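Local atomic coordinates of imine reductase (Bacillus cereus, PDB entry 4D3D), a protein that probably catalyses the NADPH-dependent, S-selective reduction of cyclic imines such as 2-methylpyrroline to the corresponding amines. Residues B[200-211]-B[265-276]. Numbering follows the deposited sequence.
Sequences SYLHALAIANAN and TTQEAGIDIALP
His203 reaches from helix 182-210 into the bend between helices 252-268 and 274-288, where its NE2 donates to the backbone carbonyl Asp272 O at 2.9 Å. The acceptor lies in the ring plane and the C=O points almost straight at NE2 (171°), although the hydrogen bond is somewhat bent at the hydrogen (N-H...O 149°). With CG anti to the backbone N (chi1 -173°), the imidazole stands out from its helix; Pro276 CD lies over one face, 3.4 Å from NE2, while Thr266 OG1 meets the edge at CE1. The other ring nitrogen, ND1, is hydrogen-bonded to Asp192 OD2 of the second subunit, so both nitrogens are engaged and the ring's rotation is fixed.

One turn on, Ile207 crosses Thr266 at about a right angle, its extended CG1 branch bringing CD1 to 3.5 Å from Thr266 OG1, a hydroxyl hydrogen-bonded to Val262 O. The CG2 branch of Ile207 meets Thr265 CG2 at 3.9 Å. Ile271 leans against the helix between Ala206 and Ile207, with CD1 3.9 Å from Ala206 CB. Farther along, Ala210 CB packs on Ala269 CB (4.0 Å), Ala269 being the residue before Gly270, whose positive phi closes helix 252-268 in a Schellman motif. The bend linking helices 252-268 and 274-288 thus packs on the C-terminal end of the long helix 182-210, whose Tyr201 and Ala204 face helix 215-242; the second subunit adds Arg285, salt-bridged to Asp272.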
ATOM      1  N   SER B 200       1.548   6.696  -0.919  1.00 12.84           N
ATOM      2  CA  SER B 200       1.624   6.854   0.525  1.00 12.08           C
ATOM      3  C   SER B 200       3.062   6.879   1.023  1.00 13.01           C
ATOM      4  O   SER B 200       3.360   7.595   1.972  1.00 14.44           O
ATOM      5  CB  SER B 200       0.864   5.704   1.241  1.00 12.44           C
ATOM      6  OG  SER B 200       1.523   4.481   1.339  1.00 15.28           O
ATOM      7  N   TYR B 201       3.934   6.146   0.359  1.00 13.59           N
ATOM      8  CA  TYR B 201       5.401   6.179   0.585  1.00 14.54           C
ATOM      9  C   TYR B 201       5.941   7.574   0.315  1.00 15.00           C
ATOM     10  O   TYR B 201       6.647   8.173   1.158  1.00 14.70           O
ATOM     11  CB  TYR B 201       6.136   5.148  -0.214  1.00 15.26           C
ATOM     12  CG  TYR B 201       7.595   5.405  -0.274  1.00 15.43           C
ATOM     13  CD1 TYR B 201       8.405   5.233   0.850  1.00 17.09           C
ATOM     14  CD2 TYR B 201       8.164   6.025  -1.417  1.00 16.48           C
ATOM     15  CE1 TYR B 201       9.764   5.594   0.820  1.00 18.68           C
ATOM     16  CE2 TYR B 201       9.497   6.366  -1.481  1.00 18.63           C
ATOM     17  CZ  TYR B 201      10.307   6.170  -0.385  1.00 19.61           C
ATOM     18  OH  TYR B 201      11.673   6.517  -0.406  1.00 19.28           O
ATOM     19  N   LEU B 202       5.572   8.178  -0.817  1.00 14.34           N
ATOM     20  CA  LEU B 202       6.017   9.591  -1.104  1.00 14.95           C
ATOM     21  C   LEU B 202       5.514  10.602  -0.122  1.00 15.23           C
ATOM     22  O   LEU B 202       6.211  11.580   0.271  1.00 15.11           O
ATOM     23  CB  LEU B 202       5.629   9.998  -2.520  1.00 15.03           C
ATOM     24  CG  LEU B 202       6.315   9.161  -3.624  1.00 15.43           C
ATOM     25  CD1 LEU B 202       5.733   9.526  -4.977  1.00 15.26           C
ATOM     26  CD2 LEU B 202       7.799   9.283  -3.732  1.00 15.54           C
ATOM     27  N   HIS B 203       4.277  10.428   0.286  1.00 13.61           N
ATOM     28  CA  HIS B 203       3.630  11.244   1.245  1.00 15.28           C
ATOM     29  C   HIS B 203       4.369  11.165   2.646  1.00 14.14           C
ATOM     30  O   HIS B 203       4.700  12.238   3.231  1.00 14.83           O
ATOM     31  CB  HIS B 203       2.185  10.842   1.391  1.00 14.96           C
ATOM     32  CG  HIS B 203       1.411  11.770   2.251  1.00 15.41           C
ATOM     33  ND1 HIS B 203       1.262  11.573   3.626  1.00 15.48           N
ATOM     34  CD2 HIS B 203       0.809  12.951   1.986  1.00 13.24           C
ATOM     35  CE1 HIS B 203       0.614  12.604   4.155  1.00 14.37           C
ATOM     36  NE2 HIS B 203       0.283  13.427   3.168  1.00 15.14           N
ATOM     37  N   ALA B 204       4.576   9.947   3.083  1.00 15.09           N
ATOM     38  CA  ALA B 204       5.344   9.657   4.327  1.00 14.42           C
ATOM     39  C   ALA B 204       6.771  10.258   4.218  1.00 16.05           C
ATOM     40  O   ALA B 204       7.268  10.919   5.188  1.00 16.56           O
ATOM     41  CB  ALA B 204       5.407   8.181   4.591  1.00 14.65           C
ATOM     42  N   LEU B 205       7.432  10.068   3.085  1.00 14.99           N
ATOM     43  CA  LEU B 205       8.762  10.653   2.855  1.00 15.95           C
ATOM     44  C   LEU B 205       8.721  12.180   2.934  1.00 15.48           C
ATOM     45  O   LEU B 205       9.637  12.824   3.540  1.00 17.64           O
ATOM     46  CB  LEU B 205       9.358  10.159   1.556  1.00 16.06           C
ATOM     47  CG  LEU B 205      10.720  10.733   1.196  1.00 17.87           C
ATOM     48  CD1 LEU B 205      11.753  10.360   2.271  1.00 18.49           C
ATOM     49  CD2 LEU B 205      11.091  10.183  -0.149  1.00 18.56           C
ATOM     50  N   ALA B 206       7.683  12.846   2.396  1.00 14.08           N
ATOM     51  CA  ALA B 206       7.617  14.275   2.511  1.00 15.70           C
ATOM     52  C   ALA B 206       7.565  14.782   3.972  1.00 15.86           C
ATOM     53  O   ALA B 206       8.142  15.849   4.350  1.00 19.59           O
ATOM     54  CB  ALA B 206       6.410  14.811   1.769  1.00 17.27           C
ATOM     55  N   ILE B 207       6.781  14.054   4.811  1.00 17.10           N
ATOM     56  CA  ILE B 207       6.723  14.319   6.269  1.00 17.00           C
ATOM     57  C   ILE B 207       8.126  14.141   6.849  1.00 18.24           C
ATOM     58  O   ILE B 207       8.538  15.019   7.648  1.00 19.70           O
ATOM     59  CB  ILE B 207       5.703  13.419   6.964  1.00 15.15           C
ATOM     60  CG1 ILE B 207       4.294  13.698   6.466  1.00 17.07           C
ATOM     61  CG2 ILE B 207       5.736  13.641   8.513  1.00 16.99           C
ATOM     62  CD1 ILE B 207       3.253  12.710   6.960  1.00 17.65           C
ATOM     63  N   ALA B 208       8.813  13.082   6.511  1.00 17.31           N
ATOM     64  CA  ALA B 208      10.134  12.759   7.088  1.00 19.27           C
ATOM     65  C   ALA B 208      11.106  13.897   6.684  1.00 22.97           C
ATOM     66  O   ALA B 208      11.807  14.437   7.495  1.00 21.36           O
ATOM     67  CB  ALA B 208      10.631  11.504   6.522  1.00 17.41           C
ATOM     68  N   ASN B 209      11.075  14.255   5.417  1.00 19.55           N
ATOM     69  CA  ASN B 209      11.901  15.407   4.940  1.00 22.27           C
ATOM     70  C   ASN B 209      11.621  16.689   5.720  1.00 26.23           C
ATOM     71  O   ASN B 209      12.573  17.411   6.065  1.00 31.53           O
ATOM     72  CB  ASN B 209      11.742  15.687   3.408  1.00 19.96           C
ATOM     73  CG  ASN B 209      12.231  14.591   2.466  1.00 21.36           C
ATOM     74  OD1 ASN B 209      11.877  14.654   1.259  1.00 23.56           O
ATOM     75  ND2 ASN B 209      12.982  13.625   2.901  1.00 23.26           N
ATOM     76  N   ALA B 210      10.377  17.014   5.998  1.00 20.73           N
ATOM     77  CA  ALA B 210      10.049  18.231   6.723  1.00 22.48           C
ATOM     78  C   ALA B 210      10.643  18.218   8.160  1.00 27.95           C
ATOM     79  O   ALA B 210      10.833  19.268   8.731  1.00 32.09           O
ATOM     80  CB  ALA B 210       8.584  18.463   6.738  1.00 21.35           C
ATOM     81  N   ASN B 211      10.954  17.043   8.674  1.00 28.27           N
ATOM     82  CA  ASN B 211      11.529  16.841  10.023  1.00 27.67           C
ATOM     83  C   ASN B 211      13.001  16.516   9.991  1.00 28.90           C
ATOM     84  O   ASN B 211      13.595  16.004  10.988  1.00 32.31           O
ATOM     85  CB  ASN B 211      10.736  15.763  10.714  1.00 28.17           C
ATOM     86  CG  ASN B 211       9.408  16.272  11.221  1.00 31.73           C
ATOM     87  OD1 ASN B 211       9.303  16.732  12.393  1.00 36.17           O
ATOM     88  ND2 ASN B 211       8.375  16.177  10.414  1.00 27.87           N
ATOM     89  N   THR B 265      -0.108  14.891  12.111  1.00 16.35           N
ATOM     90  CA  THR B 265       1.308  14.861  11.870  1.00 15.60           C
ATOM     91  C   THR B 265       1.570  15.555  10.521  1.00 16.52           C
ATOM     92  O   THR B 265       2.514  16.351  10.354  1.00 16.66           O
ATOM     93  CB  THR B 265       1.863  13.439  11.908  1.00 17.93           C
ATOM     94  OG1 THR B 265       1.684  12.908  13.235  1.00 16.33           O
ATOM     95  CG2 THR B 265       3.323  13.386  11.540  1.00 18.66           C
ATOM     96  N   THR B 266       0.709  15.200   9.558  1.00 14.44           N
ATOM     97  CA  THR B 266       0.799  15.782   8.198  1.00 16.44           C
ATOM     98  C   THR B 266       0.599  17.290   8.239  1.00 17.19           C
ATOM     99  O   THR B 266       1.448  17.991   7.656  1.00 19.07           O
ATOM    100  CB  THR B 266      -0.256  15.113   7.288  1.00 17.04           C
ATOM    101  OG1 THR B 266      -0.070  13.667   7.263  1.00 14.99           O
ATOM    102  CG2 THR B 266      -0.104  15.616   5.809  1.00 19.40           C
ATOM    103  N   GLN B 267      -0.455  17.776   8.895  1.00 17.77           N
ATOM    104  CA  GLN B 267      -0.785  19.201   8.959  1.00 23.25           C
ATOM    105  C   GLN B 267       0.301  19.971   9.650  1.00 23.33           C
ATOM    106  O   GLN B 267       0.707  21.035   9.158  1.00 23.47           O
ATOM    107  CB  GLN B 267      -2.032  19.450   9.729  1.00 27.94           C
ATOM    108  CG  GLN B 267      -3.284  19.024   9.106  1.00 35.12           C
ATOM    109  CD  GLN B 267      -4.459  19.026  10.085  1.00 42.66           C
ATOM    110  OE1 GLN B 267      -4.346  18.628  11.248  1.00 42.54           O
ATOM    111  NE2 GLN B 267      -5.612  19.427   9.593  1.00 46.39           N
ATOM    112  N   GLU B 268       0.848  19.424  10.744  1.00 21.54           N
ATOM    113  CA  GLU B 268       1.964  20.062  11.488  1.00 22.38           C
ATOM    114  C   GLU B 268       3.212  20.209  10.652  1.00 21.47           C
ATOM    115  O   GLU B 268       3.976  21.153  10.856  1.00 23.33           O
ATOM    116  CB  GLU B 268       2.424  19.169  12.706  1.00 22.69           C
ATOM    117  CG  GLU B 268       1.556  19.193  13.866  1.00 26.58           C
ATOM    118  CD  GLU B 268       2.123  18.138  14.905  1.00 22.67           C
ATOM    119  OE1 GLU B 268       3.280  17.481  14.709  1.00 28.95           O
ATOM    120  OE2 GLU B 268       1.368  18.039  15.849  1.00 31.28           O
ATOM    121  N   ALA B 269       3.466  19.280   9.717  1.00 19.86           N
ATOM    122  CA  ALA B 269       4.615  19.245   8.844  1.00 18.51           C
ATOM    123  C   ALA B 269       4.467  20.114   7.572  1.00 19.70           C
ATOM    124  O   ALA B 269       5.396  20.191   6.816  1.00 23.23           O
ATOM    125  CB  ALA B 269       5.030  17.825   8.484  1.00 20.58           C
ATOM    126  N   GLY B 270       3.314  20.736   7.442  1.00 19.51           N
ATOM    127  CA  GLY B 270       2.911  21.507   6.267  1.00 20.73           C
ATOM    128  C   GLY B 270       2.776  20.712   5.004  1.00 23.02           C
ATOM    129  O   GLY B 270       2.928  21.237   3.900  1.00 24.01           O
ATOM    130  N   ILE B 271       2.518  19.430   5.125  1.00 19.56           N
ATOM    131  CA  ILE B 271       2.413  18.519   3.911  1.00 18.81           C
ATOM    132  C   ILE B 271       0.943  18.462   3.468  1.00 18.65           C
ATOM    133  O   ILE B 271       0.017  18.607   4.251  1.00 18.43           O
ATOM    134  CB  ILE B 271       3.008  17.152   4.310  1.00 18.42           C
ATOM    135  CG1 ILE B 271       4.517  17.273   4.659  1.00 20.22           C
ATOM    136  CG2 ILE B 271       2.776  16.042   3.246  1.00 19.26           C
ATOM    137  CD1 ILE B 271       5.325  18.075   3.655  1.00 23.38           C
ATOM    138  N   ASP B 272       0.736  18.246   2.158  1.00 17.74           N
ATOM    139  CA  ASP B 272      -0.633  18.158   1.603  1.00 18.53           C
ATOM    140  C   ASP B 272      -1.430  17.076   2.305  1.00 15.30           C
ATOM    141  O   ASP B 272      -0.987  15.958   2.455  1.00 17.09           O
ATOM    142  CB  ASP B 272      -0.573  17.822   0.102  1.00 18.06           C
ATOM    143  CG  ASP B 272      -1.946  17.968  -0.603  1.00 20.59           C
ATOM    144  OD1 ASP B 272      -2.401  19.104  -0.811  1.00 22.50           O
ATOM    145  OD2 ASP B 272      -2.483  16.935  -0.994  1.00 23.71           O
ATOM    146  N   ILE B 273      -2.628  17.456   2.687  1.00 16.05           N
ATOM    147  CA  ILE B 273      -3.527  16.646   3.504  1.00 18.89           C
ATOM    148  C   ILE B 273      -4.445  15.689   2.701  1.00 17.14           C
ATOM    149  O   ILE B 273      -5.068  14.834   3.268  1.00 17.49           O
ATOM    150  CB  ILE B 273      -4.438  17.601   4.328  1.00 23.79           C
ATOM    151  CG1 ILE B 273      -4.844  16.928   5.563  1.00 28.39           C
ATOM    152  CG2 ILE B 273      -5.652  18.147   3.592  1.00 24.06           C
ATOM    153  CD1 ILE B 273      -3.650  16.980   6.481  1.00 33.39           C
ATOM    154  N   ALA B 274      -4.580  15.865   1.373  1.00 15.69           N
ATOM    155  CA  ALA B 274      -5.654  15.174   0.664  1.00 17.31           C
ATOM    156  C   ALA B 274      -5.648  13.679   0.818  1.00 15.33           C
ATOM    157  O   ALA B 274      -6.748  13.099   1.025  1.00 16.36           O
ATOM    158  CB  ALA B 274      -5.581  15.495  -0.837  1.00 18.04           C
ATOM    159  N   LEU B 275      -4.485  13.040   0.738  1.00 14.06           N
ATOM    160  CA  LEU B 275      -4.426  11.576   0.762  1.00 13.49           C
ATOM    161  C   LEU B 275      -4.830  11.001   2.134  1.00 14.55           C
ATOM    162  O   LEU B 275      -5.772  10.208   2.280  1.00 14.55           O
ATOM    163  CB  LEU B 275      -3.098  11.029   0.288  1.00 15.43           C
ATOM    164  CG  LEU B 275      -2.899   9.531   0.152  1.00 15.78           C
ATOM    165  CD1 LEU B 275      -3.903   8.969  -0.853  1.00 18.02           C
ATOM    166  CD2 LEU B 275      -1.468   9.123  -0.255  1.00 17.13           C
ATOM    167  N   PRO B 276      -4.141  11.446   3.206  1.00 15.69           N
ATOM    168  CA  PRO B 276      -4.635  10.931   4.528  1.00 15.10           C
ATOM    169  C   PRO B 276      -5.994  11.407   4.948  1.00 15.44           C
ATOM    170  O   PRO B 276      -6.702  10.672   5.655  1.00 15.57           O
ATOM    171  CB  PRO B 276      -3.519  11.362   5.500  1.00 16.45           C
ATOM    172  CG  PRO B 276      -2.964  12.599   4.866  1.00 16.71           C
ATOM    173  CD  PRO B 276      -2.936  12.300   3.352  1.00 16.63           C
TER